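PDB 1LKX: myosin IE heavy chain from Dictyostelium discoideum, which is a single-headed motor that binds actin filaments, has an actin-activated ATPase and may move membranes relative to actin. Local coordinates for residues Leu217-Asn222 with Ala272-Gly277; Ile279-Ala284 with Val294-Thr299; Leu458-Cys463 with Asp521-Thr526. All blocks are in the same frame, centred on the assembly; numbering follows the deposited sequence.

Contact 1 (Leu217-Asn222 with Ala272-Gly277); sequences LGLTPN and AILHIG
H275 on helix 260-276 presents the edge of its imidazole to G218, while L219 folds in beside the ring. The ring nitrogen NE2 donates to G218 O at 3.0 Å, and the N-H···O angle of 154° makes the bond moderately straight. The two flat groups do not share a plane: the oxygen lies close to the plane of the ring, whereas NE2 sits above the plane of the carbonyl, 71° out of it, and so uses neither lone pair. With CG opposite the carbonyl carbon and beside the backbone N (chi1 -77°), H275 brings NE2 to the loop.

L219 supplies the apolar half. One methyl, CD2, stands 3.7 Å from H275 NE2, oblique to the ring, and its other neighbour is L274 CD1 at 4.0 Å. The leucines L219 and L274 meet at about a right angle, touching through these two methyls. F202 and L206 of helix 200-206 pack on L274, and L206 also reaches L219; A304 and A305 of helix 299-309 touch H275.

G218 has positive phi and closes helix 211-217. The contact is thus a Schellman helix end in the upper 50 kDa subdomain of the myosin motor, its first post-helical carbonyl taken up by a histidine from helix 260-276.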
loop_
_atom_site.group_PDB
_atom_site.type_symbol
_atom_site.label_atom_id
_atom_site.label_comp_id
_atom_site.label_asym_id
_atom_site.label_seq_id
_atom_site.Cartn_x
_atom_site.Cartn_y
_atom_site.Cartn_z
ATOM N N LEU A 217 19.612 -20.017 -19.559
ATOM C CA LEU A 217 18.268 -20.097 -18.999
ATOM C C LEU A 217 17.261 -20.614 -20.007
ATOM O O LEU A 217 16.141 -20.951 -19.651
ATOM C CB LEU A 217 17.823 -18.720 -18.505
ATOM C CG LEU A 217 18.501 -18.197 -17.242
ATOM C CD1 LEU A 217 18.175 -16.730 -17.076
ATOM C CD2 LEU A 217 18.046 -18.998 -16.033
ATOM N N GLY A 218 17.660 -20.675 -21.268
ATOM C CA GLY A 218 16.758 -21.153 -22.297
ATOM C C GLY A 218 15.809 -20.053 -22.717
ATOM O O GLY A 218 14.765 -20.307 -23.322
ATOM N N LEU A 219 16.182 -18.815 -22.399
ATOM C CA LEU A 219 15.363 -17.654 -22.721
ATOM C C LEU A 219 15.848 -16.927 -23.954
ATOM O O LEU A 219 17.010 -17.039 -24.342
ATOM C CB LEU A 219 15.335 -16.670 -21.546
ATOM C CG LEU A 219 14.632 -17.139 -20.271
ATOM C CD1 LEU A 219 14.707 -16.061 -19.223
ATOM C CD2 LEU A 219 13.185 -17.480 -20.564
ATOM N N THR A 220 14.931 -16.185 -24.563
ATOM C CA THR A 220 15.213 -15.386 -25.743
ATOM C C THR A 220 14.783 -13.978 -25.391
ATOM O O THR A 220 13.675 -13.781 -24.889
ATOM C CB THR A 220 14.399 -15.858 -26.956
ATOM O OG1 THR A 220 14.282 -14.785 -27.902
ATOM C CG2 THR A 220 13.020 -16.313 -26.522
ATOM N N PRO A 221 15.650 -12.981 -25.646
ATOM C CA PRO A 221 15.377 -11.566 -25.356
ATOM C C PRO A 221 14.207 -11.051 -26.169
ATOM O O PRO A 221 14.394 -10.410 -27.203
ATOM C CB PRO A 221 16.682 -10.884 -25.740
ATOM C CG PRO A 221 17.123 -11.692 -26.906
ATOM C CD PRO A 221 16.900 -13.113 -26.414
ATOM N N ASN A 222 12.998 -11.315 -25.695
ATOM C CA ASN A 222 11.821 -10.898 -26.425
ATOM C C ASN A 222 10.567 -11.337 -25.675
ATOM O O ASN A 222 10.196 -12.505 -25.701
ATOM C CB ASN A 222 11.873 -11.529 -27.822
ATOM C CG ASN A 222 10.874 -10.920 -28.781
ATOM O OD1 ASN A 222 9.673 -11.201 -28.712
ATOM N ND2 ASN A 222 11.360 -10.071 -29.679
ATOM N N ALA A 272 11.881 -20.011 -15.141
ATOM C CA ALA A 272 11.045 -21.194 -15.014
ATOM C C ALA A 272 9.587 -20.798 -15.185
ATOM O O ALA A 272 8.838 -21.453 -15.913
ATOM C CB ALA A 272 11.250 -21.826 -13.660
ATOM N N ILE A 273 9.189 -19.719 -14.509
ATOM C CA ILE A 273 7.816 -19.235 -14.588
ATOM C C ILE A 273 7.494 -18.883 -16.023
ATOM O O ILE A 273 6.395 -19.142 -16.504
ATOM C CB ILE A 273 7.606 -17.998 -13.687
ATOM C CG1 ILE A 273 7.754 -18.417 -12.219
ATOM C CG2 ILE A 273 6.236 -17.392 -13.934
ATOM C CD1 ILE A 273 7.841 -17.268 -11.256
ATOM N N LEU A 274 8.466 -18.302 -16.713
ATOM C CA LEU A 274 8.273 -17.936 -18.106
ATOM C C LEU A 274 8.104 -19.169 -18.982
ATOM O O LEU A 274 7.272 -19.180 -19.892
ATOM C CB LEU A 274 9.448 -17.110 -18.609
ATOM C CG LEU A 274 9.517 -15.669 -18.133
ATOM C CD1 LEU A 274 10.605 -14.937 -18.904
ATOM C CD2 LEU A 274 8.181 -15.016 -18.357
ATOM N N HIS A 275 8.890 -20.208 -18.717
ATOM C CA HIS A 275 8.778 -21.429 -19.493
ATOM C C HIS A 275 7.473 -22.131 -19.156
ATOM O O HIS A 275 6.757 -22.564 -20.050
ATOM C CB HIS A 275 9.977 -22.336 -19.225
ATOM C CG HIS A 275 11.222 -21.899 -19.932
ATOM N ND1 HIS A 275 12.480 -22.021 -19.379
ATOM C CD2 HIS A 275 11.402 -21.331 -21.149
ATOM C CE1 HIS A 275 13.377 -21.544 -20.223
ATOM N NE2 HIS A 275 12.750 -21.118 -21.304
ATOM N N ILE A 276 7.149 -22.224 -17.872
ATOM C CA ILE A 276 5.911 -22.874 -17.459
ATOM C C ILE A 276 4.731 -22.315 -18.254
ATOM O O ILE A 276 3.822 -23.042 -18.650
ATOM C CB ILE A 276 5.633 -22.650 -15.954
ATOM C CG1 ILE A 276 6.701 -23.349 -15.112
ATOM C CG2 ILE A 276 4.255 -23.174 -15.594
ATOM C CD1 ILE A 276 6.553 -23.127 -13.610
ATOM N N GLY A 277 4.759 -21.013 -18.492
ATOM C CA GLY A 277 3.682 -20.380 -19.224
ATOM C C GLY A 277 3.524 -20.827 -20.661
ATOM O O GLY A 277 2.484 -20.598 -21.283
#

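Contact 2 (Ile279-Ala284 with Val294-Thr299); sequences ITFAEA and VKVSDT
A282 O accepts a hydrogen bond from K295 N at 2.7 Å and also has a CA-H···O contact from V294 CA. The return bond of this hydrogen-bonded pair runs from A282 N to K295 O, though it is modelled too short for its length to be trusted.

Beyond the strand ends the pairing goes on with altered partners. S297 N donates to T280 O at 2.9 Å, almost straight. The next amide, D298 N, turns instead to the side chain and meets T280 OG1 at 2.9 Å. The hydroxyl comes within its reach because OG1 stands between the backbone N and the carbonyl carbon (chi1 55°). D298 in turn is the N-cap of helix 299-309, its OD2 accepting from S301 N.

F281, V294 and V296 form an apolar patch on one face of the hairpin, a face that E283 also shares. F281 CB lies 3.6 Å from V294 CG1, and F281 CE1 meets V296 CG2 obliquely at 4.1 Å. Just before the strand, I279 CG2 meets the other methyl, V296 CG1, at 3.8 Å. C342, A345 and R349 of helix 342-372 receive F281. K295, rooted on the other face, bends at chi2 and chi3 and hydrogen-bonds S317 through NZ.

Main-chain bonds therefore fix the strand register, the T280 hydroxyl ties the approach to the first strand to D298, the N-cap of helix 299-309, and apolar contacts seat the hairpin on its neighbouring helices.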
loop_
_atom_site.group_PDB
_atom_site.type_symbol
_atom_site.label_atom_id
_atom_site.label_comp_id
_atom_site.label_asym_id
_atom_site.label_seq_id
_atom_site.Cartn_x
_atom_site.Cartn_y
_atom_site.Cartn_z
ATOM N N ILE A 279 3.841 -24.040 -21.594
ATOM C CA ILE A 279 3.493 -25.450 -21.646
ATOM C C ILE A 279 2.070 -25.620 -22.153
ATOM O O ILE A 279 1.123 -25.124 -21.551
ATOM C CB ILE A 279 3.598 -26.110 -20.267
ATOM C CG1 ILE A 279 5.063 -26.230 -19.856
ATOM C CG2 ILE A 279 2.928 -27.470 -20.296
ATOM C CD1 ILE A 279 5.256 -26.932 -18.541
ATOM N N THR A 280 1.931 -26.317 -23.272
ATOM C CA THR A 280 0.626 -26.568 -23.854
ATOM C C THR A 280 0.219 -28.008 -23.547
ATOM O O THR A 280 1.059 -28.840 -23.223
ATOM C CB THR A 280 0.650 -26.341 -25.382
ATOM O OG1 THR A 280 1.685 -27.134 -25.973
ATOM C CG2 THR A 280 0.908 -24.882 -25.694
ATOM N N PHE A 281 -1.072 -28.297 -23.646
ATOM C CA PHE A 281 -1.568 -29.633 -23.362
ATOM C C PHE A 281 -2.333 -30.251 -24.527
ATOM O O PHE A 281 -3.048 -29.566 -25.260
ATOM C CB PHE A 281 -2.448 -29.595 -22.120
ATOM C CG PHE A 281 -1.717 -29.195 -20.879
ATOM C CD1 PHE A 281 -0.755 -30.024 -20.329
ATOM C CD2 PHE A 281 -1.995 -27.990 -20.253
ATOM C CE1 PHE A 281 -0.081 -29.663 -19.168
ATOM C CE2 PHE A 281 -1.327 -27.620 -19.093
ATOM C CZ PHE A 281 -0.367 -28.459 -18.550
ATOM N N ALA A 282 -2.178 -31.560 -24.685
ATOM C CA ALA A 282 -2.834 -32.283 -25.759
ATOM C C ALA A 282 -3.678 -33.438 -25.242
ATOM O O ALA A 282 -3.426 -33.981 -24.160
ATOM C CB ALA A 282 -1.796 -32.802 -26.739
ATOM N N GLU A 283 -4.680 -33.804 -26.034
ATOM C CA GLU A 283 -5.580 -34.898 -25.700
ATOM C C GLU A 283 -4.797 -36.201 -25.823
ATOM O O GLU A 283 -4.588 -36.709 -26.926
ATOM C CB GLU A 283 -6.768 -34.912 -26.668
ATOM C CG GLU A 283 -7.932 -35.798 -26.241
ATOM C CD GLU A 283 -8.799 -35.156 -25.167
ATOM O OE1 GLU A 283 -9.333 -34.056 -25.422
ATOM O OE2 GLU A 283 -8.947 -35.750 -24.075
ATOM N N ALA A 284 -4.357 -36.732 -24.686
ATOM C CA ALA A 284 -3.585 -37.967 -24.672
ATOM C C ALA A 284 -4.459 -39.177 -24.987
ATOM O O ALA A 284 -4.618 -40.077 -24.152
ATOM C CB ALA A 284 -2.902 -38.140 -23.313
ATOM N N VAL A 294 -4.532 -36.455 -20.603
ATOM C CA VAL A 294 -4.013 -35.273 -21.282
ATOM C C VAL A 294 -2.502 -35.285 -21.169
ATOM O O VAL A 294 -1.961 -35.725 -20.160
ATOM C CB VAL A 294 -4.537 -33.980 -20.643
ATOM C CG1 VAL A 294 -3.950 -32.787 -21.357
ATOM C CG2 VAL A 294 -6.044 -33.945 -20.708
ATOM N N LYS A 295 -1.815 -34.812 -22.198
ATOM C CA LYS A 295 -0.363 -34.794 -22.152
ATOM C C LYS A 295 0.224 -33.479 -22.652
ATOM O O LYS A 295 -0.437 -32.718 -23.351
ATOM C CB LYS A 295 0.204 -35.970 -22.956
ATOM C CG LYS A 295 1.735 -36.048 -22.971
ATOM C CD LYS A 295 2.365 -35.817 -21.583
ATOM C CE LYS A 295 1.914 -36.848 -20.549
ATOM N NZ LYS A 295 2.506 -36.589 -19.199
ATOM N N VAL A 296 1.471 -33.218 -22.277
ATOM C CA VAL A 296 2.168 -32.004 -22.671
ATOM C C VAL A 296 2.546 -32.025 -24.147
ATOM O O VAL A 296 3.055 -33.021 -24.650
ATOM C CB VAL A 296 3.448 -31.827 -21.850
ATOM C CG1 VAL A 296 4.104 -30.501 -22.196
ATOM C CG2 VAL A 296 3.125 -31.913 -20.369
ATOM N N SER A 297 2.298 -30.913 -24.832
ATOM C CA SER A 297 2.618 -30.792 -26.251
ATOM C C SER A 297 3.976 -30.128 -26.409
ATOM O O SER A 297 4.941 -30.759 -26.842
ATOM C CB SER A 297 1.569 -29.949 -26.970
ATOM O OG SER A 297 0.270 -30.461 -26.759
ATOM N N ASP A 298 4.036 -28.847 -26.058
ATOM C CA ASP A 298 5.268 -28.071 -26.143
ATOM C C ASP A 298 6.252 -28.609 -25.119
ATOM O O ASP A 298 6.640 -27.918 -24.179
ATOM C CB ASP A 298 4.977 -26.596 -25.869
ATOM C CG ASP A 298 6.209 -25.717 -26.015
ATOM O OD1 ASP A 298 6.063 -24.473 -25.997
ATOM O OD2 ASP A 298 7.321 -26.271 -26.144
ATOM N N THR A 299 6.651 -29.856 -25.329
ATOM C CA THR A 299 7.564 -30.552 -24.444
ATOM C C THR A 299 8.867 -29.821 -24.151
ATOM O O THR A 299 9.319 -29.788 -23.005
ATOM C CB THR A 299 7.889 -31.940 -25.007
ATOM O OG1 THR A 299 8.480 -31.800 -26.303
ATOM C CG2 THR A 299 6.625 -32.765 -25.126
#

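Contact 3 (Leu458-Cys463 with Asp521-Thr526); sequences LLDEAC and DKNKDT
Two short helices of the lower 50 kDa subdomain of the myosin motor, 455-464 and 519-524, meet here through one buried amide, that of N523. Its ND2 makes two hydrogen bonds to the opposite helix, to D460 OD1 at 2.9 Å and to C463 SG at 3.3 Å. The carboxylate is approached on its anti side, 34° out of its plane, while D460 OD1 lies nearly in the plane of the amide; the sulfur is tilted further from that plane. N523 reaches across because its CG points opposite the backbone N (chi1 -176°). L459 comes from the opposite direction, setting CD1 against the amide.

The rest of the group is also engaged: N523 OD1 accepts from G563 N, and D460 OD2 hydrogen-bonds T561 OG1, so both side chains extend the link to the start of helix 562-577. A leucine in place of N523 would probably leave D460 OD1 and C463 SG without this donor and G563 N without its acceptor.

Beside the amide, K524 runs extended alongside C463, its CG 3.8 Å from C463 SG and its CE 3.8 Å from C463 O.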
loop_
_atom_site.group_PDB
_atom_site.type_symbol
_atom_site.label_atom_id
_atom_site.label_comp_id
_atom_site.label_asym_id
_atom_site.label_seq_id
_atom_site.Cartn_x
_atom_site.Cartn_y
_atom_site.Cartn_z
ATOM N N LEU A 458 -18.763 -15.038 4.759
ATOM C CA LEU A 458 -19.698 -15.891 4.043
ATOM C C LEU A 458 -18.925 -16.656 2.970
ATOM O O LEU A 458 -19.059 -17.867 2.831
ATOM C CB LEU A 458 -20.785 -15.053 3.370
ATOM C CG LEU A 458 -22.032 -14.604 4.136
ATOM C CD1 LEU A 458 -22.809 -15.823 4.594
ATOM C CD2 LEU A 458 -21.649 -13.741 5.313
ATOM N N LEU A 459 -18.115 -15.932 2.209
ATOM C CA LEU A 459 -17.319 -16.527 1.142
ATOM C C LEU A 459 -16.407 -17.600 1.719
ATOM O O LEU A 459 -16.120 -18.603 1.073
ATOM C CB LEU A 459 -16.495 -15.434 0.436
ATOM C CG LEU A 459 -15.671 -15.695 -0.839
ATOM C CD1 LEU A 459 -14.239 -15.900 -0.457
ATOM C CD2 LEU A 459 -16.218 -16.874 -1.631
ATOM N N ASP A 460 -15.958 -17.382 2.945
ATOM C CA ASP A 460 -15.087 -18.334 3.622
ATOM C C ASP A 460 -15.856 -19.620 3.908
ATOM O O ASP A 460 -15.513 -20.701 3.421
ATOM C CB ASP A 460 -14.604 -17.727 4.939
ATOM C CG ASP A 460 -13.131 -17.385 4.924
ATOM O OD1 ASP A 460 -12.620 -16.948 3.866
ATOM O OD2 ASP A 460 -12.486 -17.540 5.984
ATOM N N GLU A 461 -16.906 -19.477 4.707
ATOM C CA GLU A 461 -17.761 -20.584 5.100
ATOM C C GLU A 461 -18.358 -21.302 3.896
ATOM O O GLU A 461 -18.627 -22.501 3.954
ATOM C CB GLU A 461 -18.859 -20.057 6.026
ATOM C CG GLU A 461 -19.955 -21.051 6.356
ATOM C CD GLU A 461 -21.048 -21.068 5.305
ATOM O OE1 GLU A 461 -21.711 -20.019 5.130
ATOM O OE2 GLU A 461 -21.239 -22.123 4.655
ATOM N N ALA A 462 -18.562 -20.573 2.806
ATOM C CA ALA A 462 -19.105 -21.166 1.591
ATOM C C ALA A 462 -18.062 -22.072 0.937
ATOM O O ALA A 462 -18.401 -22.947 0.144
ATOM C CB ALA A 462 -19.527 -20.073 0.622
ATOM N N CYS A 463 -16.792 -21.856 1.270
ATOM C CA CYS A 463 -15.710 -22.659 0.715
ATOM C C CYS A 463 -15.707 -24.050 1.314
ATOM O O CYS A 463 -15.295 -25.019 0.676
ATOM C CB CYS A 463 -14.359 -22.004 0.988
ATOM S SG CYS A 463 -13.933 -20.655 -0.124
ATOM N N ASP A 521 -12.116 -20.517 -5.600
ATOM C CA ASP A 521 -10.776 -21.054 -5.714
ATOM C C ASP A 521 -9.724 -20.000 -5.423
ATOM O O ASP A 521 -8.583 -20.339 -5.126
ATOM C CB ASP A 521 -10.546 -21.655 -7.098
ATOM C CG ASP A 521 -10.410 -20.604 -8.167
ATOM O OD1 ASP A 521 -11.402 -19.884 -8.411
ATOM O OD2 ASP A 521 -9.311 -20.493 -8.759
ATOM N N LYS A 522 -10.097 -18.727 -5.507
ATOM C CA LYS A 522 -9.157 -17.648 -5.210
ATOM C C LYS A 522 -8.986 -17.538 -3.692
ATOM O O LYS A 522 -7.893 -17.285 -3.185
ATOM C CB LYS A 522 -9.679 -16.317 -5.750
ATOM C CG LYS A 522 -9.525 -16.120 -7.238
ATOM C CD LYS A 522 -8.312 -15.265 -7.561
ATOM C CE LYS A 522 -8.313 -14.849 -9.033
ATOM N NZ LYS A 522 -9.533 -14.068 -9.421
ATOM N N ASN A 523 -10.086 -17.727 -2.974
ATOM C CA ASN A 523 -10.085 -17.650 -1.520
ATOM C C ASN A 523 -9.529 -18.945 -0.954
ATOM O O ASN A 523 -8.837 -18.942 0.061
ATOM C CB ASN A 523 -11.514 -17.420 -1.030
ATOM C CG ASN A 523 -11.602 -17.222 0.468
ATOM O OD1 ASN A 523 -10.824 -16.469 1.057
ATOM N ND2 ASN A 523 -12.573 -17.886 1.094
ATOM N N LYS A 524 -9.841 -20.057 -1.615
ATOM C CA LYS A 524 -9.352 -21.357 -1.171
ATOM C C LYS A 524 -7.838 -21.290 -1.186
ATOM O O LYS A 524 -7.180 -21.651 -0.212
ATOM C CB LYS A 524 -9.865 -22.484 -2.087
ATOM C CG LYS A 524 -11.313 -22.876 -1.811
ATOM C CD LYS A 524 -11.823 -23.958 -2.742
ATOM C CE LYS A 524 -13.303 -24.261 -2.452
ATOM N NZ LYS A 524 -13.942 -25.200 -3.431
ATOM N N ASP A 525 -7.294 -20.804 -2.295
ATOM C CA ASP A 525 -5.854 -20.659 -2.444
ATOM C C ASP A 525 -5.112 -21.967 -2.165
ATOM O O ASP A 525 -4.233 -22.027 -1.300
ATOM C CB ASP A 525 -5.350 -19.575 -1.491
ATOM C CG ASP A 525 -3.931 -19.143 -1.800
ATOM O OD1 ASP A 525 -3.310 -18.490 -0.933
ATOM O OD2 ASP A 525 -3.440 -19.449 -2.914
ATOM N N THR A 526 -5.457 -23.011 -2.911
ATOM C CA THR A 526 -4.824 -24.307 -2.715
ATOM C C THR A 526 -3.907 -24.781 -3.845
ATOM O O THR A 526 -4.124 -24.509 -5.030
ATOM C CB THR A 526 -5.893 -25.384 -2.417
ATOM O OG1 THR A 526 -6.182 -25.377 -1.014
ATOM C CG2 THR A 526 -5.412 -26.773 -2.836
#

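Overall arrangement
From the N terminus the three contacts close in series; none nests within or crosses another. Contact 1 closes a largely helical loop, bringing the end of helix 211-217 back to helix 260-276. That helix leads directly into strand 281-284, so contact 2 follows at once, closing a short hairpin whose turn is partly unmodelled; their centres are 18 Å apart. Both belong to the upper 50 kDa subdomain. After helices 342-372 and 398-430, contact 3 closes a loop of mixed helix and strand in the lower 50 kDa subdomain. It touches neither of the others, its nearest atoms about 14 Å from contact 1 and about 15 Å from contact 2.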